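Side-chain contacts in endonuclease IV (Thermus thermophilus, PDB 3AAM), which cleaves the phosphodiester backbone of DNA at apurinic or apyrimidinic sites during base excision repair, as a metal-dependent endonuclease of the TIM-barrel class: residues L76-E79 with G80-E84; E95-L99 with L100-Y104; W157-D161 with T162-V166; V195-E198 with R199-V202. All blocks are in the same frame, centred on the assembly; numbering follows the deposited sequence.

Contact 1 (L76-E79 with G80-E84)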
loop_
_atom_site.group_PDB
_atom_site.type_symbol
_atom_site.label_atom_id
_atom_site.label_comp_id
_atom_site.label_asym_id
_atom_site.label_seq_id
_atom_site.Cartn_x
_atom_site.Cartn_y
_atom_site.Cartn_z
ATOM N N LEU A 76 -8.910 -12.491 -1.140
ATOM C CA LEU A 76 -8.348 -13.698 -0.556
ATOM C C LEU A 76 -9.275 -14.374 0.449
ATOM O O LEU A 76 -8.965 -15.457 0.940
ATOM C CB LEU A 76 -7.014 -13.371 0.117
ATOM C CG LEU A 76 -5.961 -12.727 -0.792
ATOM C CD1 LEU A 76 -4.779 -12.285 0.061
ATOM C CD2 LEU A 76 -5.522 -13.703 -1.880
ATOM N N GLY A 77 -10.410 -13.745 0.740
ATOM C CA GLY A 77 -11.352 -14.331 1.679
ATOM C C GLY A 77 -12.514 -15.034 0.999
ATOM O O GLY A 77 -13.354 -15.643 1.662
ATOM N N ALA A 78 -12.559 -14.970 -0.328
ATOM C CA ALA A 78 -13.641 -15.592 -1.082
ATOM C C ALA A 78 -13.701 -17.098 -0.890
ATOM O O ALA A 78 -12.674 -17.774 -0.867
ATOM C CB ALA A 78 -13.496 -15.271 -2.568
ATOM N N GLU A 79 -14.916 -17.617 -0.748
ATOM C CA GLU A 79 -15.120 -19.051 -0.594
ATOM C C GLU A 79 -15.242 -19.691 -1.975
ATOM O O GLU A 79 -14.830 -20.833 -2.174
ATOM C CB GLU A 79 -16.388 -19.329 0.220
ATOM C CG GLU A 79 -16.230 -19.106 1.721
ATOM C CD GLU A 79 -15.182 -20.018 2.341
ATOM O OE1 GLU A 79 -15.269 -21.248 2.140
ATOM O OE2 GLU A 79 -14.274 -19.511 3.034
ATOM N N GLY A 80 -15.802 -18.941 -2.921
ATOM C CA GLY A 80 -15.978 -19.440 -4.273
ATOM C C GLY A 80 -14.703 -19.418 -5.097
ATOM O O GLY A 80 -13.626 -19.118 -4.582
ATOM N N GLU A 81 -14.838 -19.726 -6.384
ATOM C CA GLU A 81 -13.702 -19.775 -7.296
ATOM C C GLU A 81 -13.027 -18.419 -7.486
ATOM O O GLU A 81 -11.962 -18.323 -8.095
ATOM C CB GLU A 81 -14.151 -20.360 -8.638
ATOM C CG GLU A 81 -13.018 -20.727 -9.576
ATOM C CD GLU A 81 -12.824 -19.698 -10.661
ATOM O OE1 GLU A 81 -13.651 -18.766 -10.748
ATOM O OE2 GLU A 81 -11.851 -19.825 -11.434
ATOM N N LEU A 82 -13.655 -17.367 -6.972
ATOM C CA LEU A 82 -13.071 -16.033 -7.037
ATOM C C LEU A 82 -11.757 -16.106 -6.254
ATOM O O LEU A 82 -10.829 -15.332 -6.492
ATOM C CB LEU A 82 -14.012 -15.009 -6.385
ATOM C CG LEU A 82 -13.419 -13.635 -6.049
ATOM C CD1 LEU A 82 -12.953 -12.945 -7.314
ATOM C CD2 LEU A 82 -14.466 -12.787 -5.337
ATOM N N TRP A 83 -11.682 -17.054 -5.325
ATOM C CA TRP A 83 -10.487 -17.230 -4.512
ATOM C C TRP A 83 -9.312 -17.625 -5.400
ATOM O O TRP A 83 -8.247 -17.015 -5.337
ATOM C CB TRP A 83 -10.715 -18.313 -3.454
ATOM C CG TRP A 83 -9.641 -18.381 -2.412
ATOM C CD1 TRP A 83 -9.407 -17.477 -1.411
ATOM C CD2 TRP A 83 -8.663 -19.417 -2.253
ATOM N NE1 TRP A 83 -8.348 -17.889 -0.640
ATOM C CE2 TRP A 83 -7.871 -19.077 -1.133
ATOM C CE3 TRP A 83 -8.379 -20.602 -2.949
ATOM C CZ2 TRP A 83 -6.814 -19.878 -0.690
ATOM C CZ3 TRP A 83 -7.325 -21.401 -2.509
ATOM C CH2 TRP A 83 -6.556 -21.032 -1.387
ATOM N N GLU A 84 -9.511 -18.646 -6.230
ATOM C CA GLU A 84 -8.459 -19.103 -7.130
ATOM C C GLU A 84 -8.009 -17.975 -8.056
ATOM O O GLU A 84 -6.815 -17.789 -8.294
ATOM C CB GLU A 84 -8.949 -20.293 -7.966
ATOM C CG GLU A 84 -8.847 -21.653 -7.272
ATOM C CD GLU A 84 -9.974 -21.933 -6.296
ATOM O OE1 GLU A 84 -9.953 -23.015 -5.677
ATOM O OE2 GLU A 84 -10.884 -21.092 -6.147
#
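The indole of W83 leans back over the loop that leads into its helix and brings its pyrrole edge to the carbonyl of L76. NE1 of W83 lies 3.0 Å from O of L76, but the N-H points well off the oxygen (121°), so the hydrogen bond is weak. The acceptor sits at the ring edge, near its plane. The first torsion explains the reach: CG of W83 stands opposite its own backbone N (chi1 -169°), which swings the indole toward L76. Independently of that rotation, the course of the backbone sets CB of W83 3.3 Å from O of A78. That carbonyl is also bonded by NE of R116, whose guanidinium makes a cation-pi contact with the indole.

A78 fills the inside of the bend with a single methyl group. Its CB touches CD2 of L82 at 3.8 Å, and CB of W83 follows at 4.2 Å. L82 comes alongside this methyl with CB, CG and CD2, while its flank also meets W41 and N75. E79 turns the other way, its chain bent at chi2 (-61°), and OE2 of E79 forms a salt bridge with R113.

The contact thus packs the N-terminal part of helix 82-100 onto the loop before it, within the connection from strand 66-69 to helix 82-100 of the TIM barrel.

Contact 2 (E95-L99 with L100-Y104); sequences EKAAL and LGVEY
One carbonyl, that of A97, receives two backbone N-H groups where the helix ends, and the first of the two donors, G101, has positive phi (82°). The bond from N of V102 to O of A97, at 2.9 Å, is the sounder of the two; N of G101 approaches the same oxygen at 2.8 Å with a poor N-H angle and bonds it weakly. A second weak bond runs from N of G101 to O of A98 (3.3 Å). With V102 bonded back to A97 and G101 to A98, this is a Schellman motif, G101 being its C-prime residue. One residue earlier, N of L100 still makes a regular helical bond to O of K96 (3.0 Å, 158°).

The side chains close the turn with apolar contact. CB of V102 packs against the methyl of A97, CB to CB 4.0 Å, the apolar contact that usually accompanies a Schellman motif, between the residue after C-prime and the one five before it. L100 has CG opposite its carbonyl carbon (chi1 -67°); this folds the leucine back along the helix, with CG 3.4 Å from O of K96. The lysine itself runs away from the contact and ends with NZ at D92 and the carbonyl of R44.

The cap is set between layers of the barrel: A97 and V102 face I68 of strand 66-69, L100 and V102 lie on F54 of helix 48-60, and the chain proceeds directly into strand 104-107, where Y104 packs on V135 and L137 of strand 135-139.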
loop_
_atom_site.group_PDB
_atom_site.type_symbol
_atom_site.label_atom_id
_atom_site.label_comp_id
_atom_site.label_asym_id
_atom_site.label_seq_id
_atom_site.Cartn_x
_atom_site.Cartn_y
_atom_site.Cartn_z
ATOM N N GLU A 95 5.293 -12.033 -8.822
ATOM C CA GLU A 95 6.237 -12.452 -9.849
ATOM C C GLU A 95 6.738 -11.239 -10.634
ATOM O O GLU A 95 7.932 -11.125 -10.924
ATOM C CB GLU A 95 5.568 -13.462 -10.787
ATOM C CG GLU A 95 5.334 -14.827 -10.142
ATOM C CD GLU A 95 4.201 -15.605 -10.788
ATOM O OE1 GLU A 95 3.817 -15.277 -11.929
ATOM O OE2 GLU A 95 3.697 -16.558 -10.151
ATOM N N LYS A 96 5.823 -10.331 -10.964
ATOM C CA LYS A 96 6.181 -9.128 -11.702
ATOM C C LYS A 96 7.077 -8.253 -10.826
ATOM O O LYS A 96 8.066 -7.692 -11.298
ATOM C CB LYS A 96 4.913 -8.369 -12.124
ATOM C CG LYS A 96 4.055 -9.107 -13.164
ATOM C CD LYS A 96 4.690 -9.048 -14.547
ATOM C CE LYS A 96 4.127 -10.106 -15.505
ATOM N NZ LYS A 96 2.658 -10.018 -15.737
ATOM N N ALA A 97 6.741 -8.150 -9.544
ATOM C CA ALA A 97 7.543 -7.354 -8.624
ATOM C C ALA A 97 8.965 -7.914 -8.538
ATOM O O ALA A 97 9.940 -7.160 -8.518
ATOM C CB ALA A 97 6.899 -7.339 -7.239
ATOM N N ALA A 98 9.085 -9.237 -8.489
ATOM C CA ALA A 98 10.401 -9.863 -8.411
ATOM C C ALA A 98 11.229 -9.518 -9.646
ATOM O O ALA A 98 12.411 -9.193 -9.542
ATOM C CB ALA A 98 10.264 -11.378 -8.275
ATOM N N LEU A 99 10.605 -9.587 -10.815
ATOM C CA LEU A 99 11.298 -9.270 -12.057
ATOM C C LEU A 99 11.763 -7.820 -12.076
ATOM O O LEU A 99 12.882 -7.517 -12.494
ATOM C CB LEU A 99 10.383 -9.524 -13.257
ATOM C CG LEU A 99 10.137 -10.979 -13.658
ATOM C CD1 LEU A 99 9.053 -11.042 -14.721
ATOM C CD2 LEU A 99 11.434 -11.586 -14.178
ATOM N N LEU A 100 10.902 -6.924 -11.611
ATOM C CA LEU A 100 11.223 -5.504 -11.598
ATOM C C LEU A 100 12.150 -5.074 -10.470
ATOM O O LEU A 100 12.706 -3.983 -10.509
ATOM C CB LEU A 100 9.933 -4.684 -11.536
ATOM C CG LEU A 100 9.056 -4.766 -12.790
ATOM C CD1 LEU A 100 7.726 -4.074 -12.543
ATOM C CD2 LEU A 100 9.794 -4.121 -13.959
ATOM N N GLY A 101 12.319 -5.927 -9.466
ATOM C CA GLY A 101 13.167 -5.573 -8.346
ATOM C C GLY A 101 12.417 -4.712 -7.343
ATOM O O GLY A 101 13.026 -4.015 -6.531
ATOM N N VAL A 102 11.088 -4.743 -7.421
ATOM C CA VAL A 102 10.236 -3.986 -6.505
ATOM C C VAL A 102 10.194 -4.775 -5.198
ATOM O O VAL A 102 9.830 -5.948 -5.191
ATOM C CB VAL A 102 8.811 -3.831 -7.078
ATOM C CG1 VAL A 102 7.886 -3.228 -6.030
ATOM C CG2 VAL A 102 8.846 -2.937 -8.320
ATOM N N GLU A 103 10.555 -4.131 -4.094
ATOM C CA GLU A 103 10.605 -4.823 -2.811
ATOM C C GLU A 103 9.287 -5.145 -2.120
ATOM O O GLU A 103 9.241 -6.065 -1.305
ATOM C CB GLU A 103 11.498 -4.049 -1.836
ATOM C CG GLU A 103 11.808 -4.814 -0.552
ATOM C CD GLU A 103 12.782 -4.081 0.349
ATOM O OE1 GLU A 103 13.908 -3.785 -0.103
ATOM O OE2 GLU A 103 12.424 -3.804 1.512
ATOM N N TYR A 104 8.220 -4.421 -2.440
ATOM C CA TYR A 104 6.938 -4.665 -1.781
ATOM C C TYR A 104 5.717 -4.773 -2.683
ATOM O O TYR A 104 5.614 -4.090 -3.699
ATOM C CB TYR A 104 6.648 -3.556 -0.759
ATOM C CG TYR A 104 7.663 -3.438 0.350
ATOM C CD1 TYR A 104 7.808 -4.450 1.294
ATOM C CD2 TYR A 104 8.496 -2.324 0.441
ATOM C CE1 TYR A 104 8.764 -4.360 2.306
ATOM C CE2 TYR A 104 9.455 -2.224 1.446
ATOM C CZ TYR A 104 9.582 -3.247 2.373
ATOM O OH TYR A 104 10.538 -3.168 3.360
#

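Contact 3 (W157-D161 with T162-V166)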
loop_
_atom_site.group_PDB
_atom_site.type_symbol
_atom_site.label_atom_id
_atom_site.label_comp_id
_atom_site.label_asym_id
_atom_site.label_seq_id
_atom_site.Cartn_x
_atom_site.Cartn_y
_atom_site.Cartn_z
ATOM N N TRP A 157 -2.141 -11.670 13.834
ATOM C CA TRP A 157 -2.346 -13.104 13.706
ATOM C C TRP A 157 -2.151 -13.537 12.250
ATOM O O TRP A 157 -1.539 -14.571 11.977
ATOM C CB TRP A 157 -3.751 -13.503 14.168
ATOM C CG TRP A 157 -4.072 -14.918 13.798
ATOM C CD1 TRP A 157 -3.664 -16.052 14.442
ATOM C CD2 TRP A 157 -4.761 -15.351 12.621
ATOM N NE1 TRP A 157 -4.051 -17.165 13.733
ATOM C CE2 TRP A 157 -4.725 -16.763 12.609
ATOM C CE3 TRP A 157 -5.401 -14.681 11.568
ATOM C CZ2 TRP A 157 -5.306 -17.518 11.586
ATOM C CZ3 TRP A 157 -5.978 -15.430 10.552
ATOM C CH2 TRP A 157 -5.925 -16.836 10.569
ATOM N N LEU A 158 -2.675 -12.736 11.325
ATOM C CA LEU A 158 -2.571 -13.025 9.898
ATOM C C LEU A 158 -1.138 -13.205 9.419
ATOM O O LEU A 158 -0.861 -14.086 8.605
ATOM C CB LEU A 158 -3.222 -11.910 9.069
ATOM C CG LEU A 158 -4.724 -11.961 8.788
ATOM C CD1 LEU A 158 -5.119 -10.750 7.958
ATOM C CD2 LEU A 158 -5.068 -13.238 8.031
ATOM N N VAL A 159 -0.232 -12.372 9.923
ATOM C CA VAL A 159 1.165 -12.444 9.508
ATOM C C VAL A 159 2.040 -13.331 10.391
ATOM O O VAL A 159 3.195 -13.597 10.055
ATOM C CB VAL A 159 1.795 -11.032 9.432
ATOM C CG1 VAL A 159 0.939 -10.136 8.546
ATOM C CG2 VAL A 159 1.939 -10.436 10.828
ATOM N N ALA A 160 1.496 -13.793 11.510
ATOM C CA ALA A 160 2.255 -14.649 12.415
ATOM C C ALA A 160 2.693 -15.937 11.726
ATOM O O ALA A 160 1.908 -16.575 11.024
ATOM C CB ALA A 160 1.420 -14.974 13.645
ATOM N N ASP A 161 3.952 -16.310 11.938
ATOM C CA ASP A 161 4.531 -17.514 11.358
ATOM C C ASP A 161 4.567 -17.470 9.827
ATOM O O ASP A 161 4.501 -18.507 9.165
ATOM C CB ASP A 161 3.759 -18.754 11.825
ATOM C CG ASP A 161 4.542 -20.040 11.626
ATOM O OD1 ASP A 161 3.978 -21.127 11.869
ATOM O OD2 ASP A 161 5.727 -19.964 11.234
ATOM N N THR A 162 4.673 -16.266 9.271
ATOM C CA THR A 162 4.738 -16.086 7.821
ATOM C C THR A 162 5.704 -14.941 7.540
ATOM O O THR A 162 6.123 -14.240 8.460
ATOM C CB THR A 162 3.380 -15.667 7.219
ATOM O OG1 THR A 162 3.190 -14.257 7.415
ATOM C CG2 THR A 162 2.238 -16.422 7.880
ATOM N N PRO A 163 6.080 -14.747 6.266
ATOM C CA PRO A 163 6.997 -13.660 5.921
ATOM C C PRO A 163 6.202 -12.400 5.568
ATOM O O PRO A 163 6.758 -11.422 5.083
ATOM C CB PRO A 163 7.752 -14.220 4.727
ATOM C CG PRO A 163 6.680 -14.992 4.016
ATOM C CD PRO A 163 5.977 -15.713 5.154
ATOM N N LEU A 164 4.894 -12.443 5.804
ATOM C CA LEU A 164 4.030 -11.305 5.515
ATOM C C LEU A 164 4.301 -10.163 6.482
ATOM O O LEU A 164 4.669 -10.385 7.635
ATOM C CB LEU A 164 2.555 -11.692 5.653
ATOM C CG LEU A 164 1.980 -12.803 4.774
ATOM C CD1 LEU A 164 0.573 -13.160 5.245
ATOM C CD2 LEU A 164 1.963 -12.339 3.333
ATOM N N GLN A 165 4.130 -8.942 5.996
ATOM C CA GLN A 165 4.286 -7.773 6.838
ATOM C C GLN A 165 3.040 -6.924 6.664
ATOM O O GLN A 165 2.115 -7.325 5.961
ATOM C CB GLN A 165 5.566 -7.009 6.498
ATOM C CG GLN A 165 6.800 -7.730 7.033
ATOM C CD GLN A 165 8.073 -6.930 6.890
ATOM O OE1 GLN A 165 8.134 -5.765 7.285
ATOM N NE2 GLN A 165 9.109 -7.557 6.333
ATOM N N VAL A 166 3.014 -5.752 7.285
ATOM C CA VAL A 166 1.820 -4.919 7.242
ATOM C C VAL A 166 1.961 -3.531 6.640
ATOM O O VAL A 166 3.013 -2.899 6.729
ATOM C CB VAL A 166 1.253 -4.768 8.684
ATOM C CG1 VAL A 166 0.143 -3.721 8.725
ATOM C CG2 VAL A 166 0.744 -6.112 9.175
#
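T162 and V159 are joined chiefly by hydrogen bonds to one oxygen. The hydroxyl of T162 donates through OG1 to O of V159 at 2.7 Å, arriving from above the carbonyl plane (42° out of it) and well to the side of the C=O direction. N of T162 adds a weak bond to the same oxygen at 3.2 Å, closing a type II beta turn from V159 to T162, with positive phi at D161. OG1 is also an acceptor: N of L164 reaches it at 3.0 Å with a fairly straight N-H (152°), an ST turn. The threonine rotation permits both roles, since OG1 lies between its backbone N and carbonyl carbon (chi1 80°), while CG2 is swung to the other side, 3.2 Å from O of A160.

The apolar contacts centre on V159. Its CG1 branch, opposite the carbonyl carbon, meets CB of L164 at 3.7 Å, the two side chains crossing at a slant. The same methyl reaches CG2 of V166 at 4.1 Å, and CB of V159 rests 3.5 Å from O of L164. V138 of strand 135-139 also touches V159, and L136 of that strand touches L164.

Two backbone bends are thus coupled through one hydroxyl, which donates a hydrogen bond to O of V159 at the end of helix 152-159 and accepts one from N of L164, just before strand 165-169. The rotation of T162 is fixed by both bonds. By contrast, the buried carbonyl of L158 faces hydrocarbon, including CD1 of L164, and has no polar partner.

Contact 4 (V195-E198 with R199-V202); sequences VGLE and RVPV
Two successive i to i+3 backbone bonds, from N of R199 to O of G196 (3.0 Å, 161°) and from N of V200 to O of L197 (3.1 Å), wind the chain into a short 3-10 turn. G196, at positive phi (100°), breaks from the preceding helix just before it.

V200 packs back into the turn through CG2, which touches CD2 of L197 at 4.2 Å and CG1 of V195 at 4.3 Å. On the outer side the aliphatic part of R199 passes E198 at a slant. The glutamate is folded over the turn, CG placed between backbone N and carbonyl carbon (chi1 61°), and its OE2 comes 3.6 Å from CG of R199. Although the two flat groups are nearly coplanar, OE2 of E198 and NE of R199 are 5.7 Å apart, too far for a salt bridge.

The turn links helix 184-194 to strand 202-208 in the barrel. L197 and V200 both rest on L191 of that helix, D192 accepts from N of L197, and on the sheet side V195 meets V166 and V200 meets L168 of strand 165-169.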
loop_
_atom_site.group_PDB
_atom_site.type_symbol
_atom_site.label_atom_id
_atom_site.label_comp_id
_atom_site.label_asym_id
_atom_site.label_seq_id
_atom_site.Cartn_x
_atom_site.Cartn_y
_atom_site.Cartn_z
ATOM N N VAL A 195 1.075 -5.400 16.329
ATOM C CA VAL A 195 1.853 -5.896 15.198
ATOM C C VAL A 195 3.351 -5.698 15.343
ATOM O O VAL A 195 4.141 -6.603 15.051
ATOM C CB VAL A 195 1.381 -5.210 13.891
ATOM C CG1 VAL A 195 2.309 -5.561 12.736
ATOM C CG2 VAL A 195 -0.045 -5.646 13.569
ATOM N N GLY A 196 3.731 -4.517 15.815
ATOM C CA GLY A 196 5.134 -4.185 15.961
ATOM C C GLY A 196 5.477 -3.332 14.759
ATOM O O GLY A 196 5.404 -3.797 13.621
ATOM N N LEU A 197 5.843 -2.080 15.000
ATOM C CA LEU A 197 6.159 -1.170 13.907
ATOM C C LEU A 197 7.315 -1.605 13.014
ATOM O O LEU A 197 7.449 -1.111 11.893
ATOM C CB LEU A 197 6.412 0.235 14.453
ATOM C CG LEU A 197 5.164 0.878 15.070
ATOM C CD1 LEU A 197 5.501 2.242 15.642
ATOM C CD2 LEU A 197 4.080 1.007 14.006
ATOM N N GLU A 198 8.144 -2.531 13.483
ATOM C CA GLU A 198 9.255 -2.984 12.658
ATOM C C GLU A 198 8.737 -3.770 11.458
ATOM O O GLU A 198 9.454 -3.974 10.477
ATOM C CB GLU A 198 10.233 -3.843 13.471
ATOM C CG GLU A 198 9.658 -5.119 14.060
ATOM C CD GLU A 198 8.649 -4.865 15.163
ATOM O OE1 GLU A 198 8.924 -4.024 16.046
ATOM O OE2 GLU A 198 7.584 -5.516 15.154
ATOM N N ARG A 199 7.477 -4.191 11.534
ATOM C CA ARG A 199 6.855 -4.954 10.460
ATOM C C ARG A 199 5.850 -4.114 9.675
ATOM O O ARG A 199 4.927 -4.653 9.066
ATOM C CB ARG A 199 6.158 -6.197 11.024
ATOM C CG ARG A 199 7.025 -7.015 11.971
ATOM C CD ARG A 199 8.318 -7.490 11.321
ATOM N NE ARG A 199 8.096 -8.529 10.319
ATOM C CZ ARG A 199 9.068 -9.225 9.736
ATOM N NH1 ARG A 199 10.335 -8.994 10.054
ATOM N NH2 ARG A 199 8.777 -10.157 8.838
ATOM N N VAL A 200 6.023 -2.794 9.702
ATOM C CA VAL A 200 5.139 -1.887 8.965
ATOM C C VAL A 200 6.034 -0.986 8.116
ATOM O O VAL A 200 6.268 0.181 8.448
ATOM C CB VAL A 200 4.306 -1.003 9.910
ATOM C CG1 VAL A 200 3.288 -0.203 9.106
ATOM C CG2 VAL A 200 3.605 -1.863 10.947
ATOM N N PRO A 201 6.553 -1.521 7.003
ATOM C CA PRO A 201 7.438 -0.759 6.118
ATOM C C PRO A 201 6.804 0.323 5.257
ATOM O O PRO A 201 7.479 1.265 4.839
ATOM C CB PRO A 201 8.089 -1.851 5.276
ATOM C CG PRO A 201 6.991 -2.856 5.141
ATOM C CD PRO A 201 6.434 -2.920 6.550
ATOM N N VAL A 202 5.511 0.190 4.994
ATOM C CA VAL A 202 4.811 1.145 4.153
ATOM C C VAL A 202 3.525 1.629 4.797
ATOM O O VAL A 202 2.792 0.855 5.415
ATOM C CB VAL A 202 4.461 0.520 2.779
ATOM C CG1 VAL A 202 3.741 1.540 1.913
ATOM C CG2 VAL A 202 5.723 0.021 2.092
#

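How the contacts relate
The four contacts follow one another along the chain of a TIM barrel. Contacts 1 and 2 occupy the two ends of helix 82-100, their centres about 24 Å apart. Contacts 3 and 4 are the nearest pair, about 11 Å between centres: N of V166 probably bonds O of R199 (2.8 Å), beside the parallel strands 165-169 and 202-208. Contact 2 meets contact 4 where OH of Y104 packs 3.4 Å from CB of P201. Contact 1 touches none of the others. Contacts 2, 3 and 4 lie where the chain enters barrel strands, opposite the C-terminal strand ends that carry TIM-barrel active sites, consistent with structural packing and not part of the manganese site.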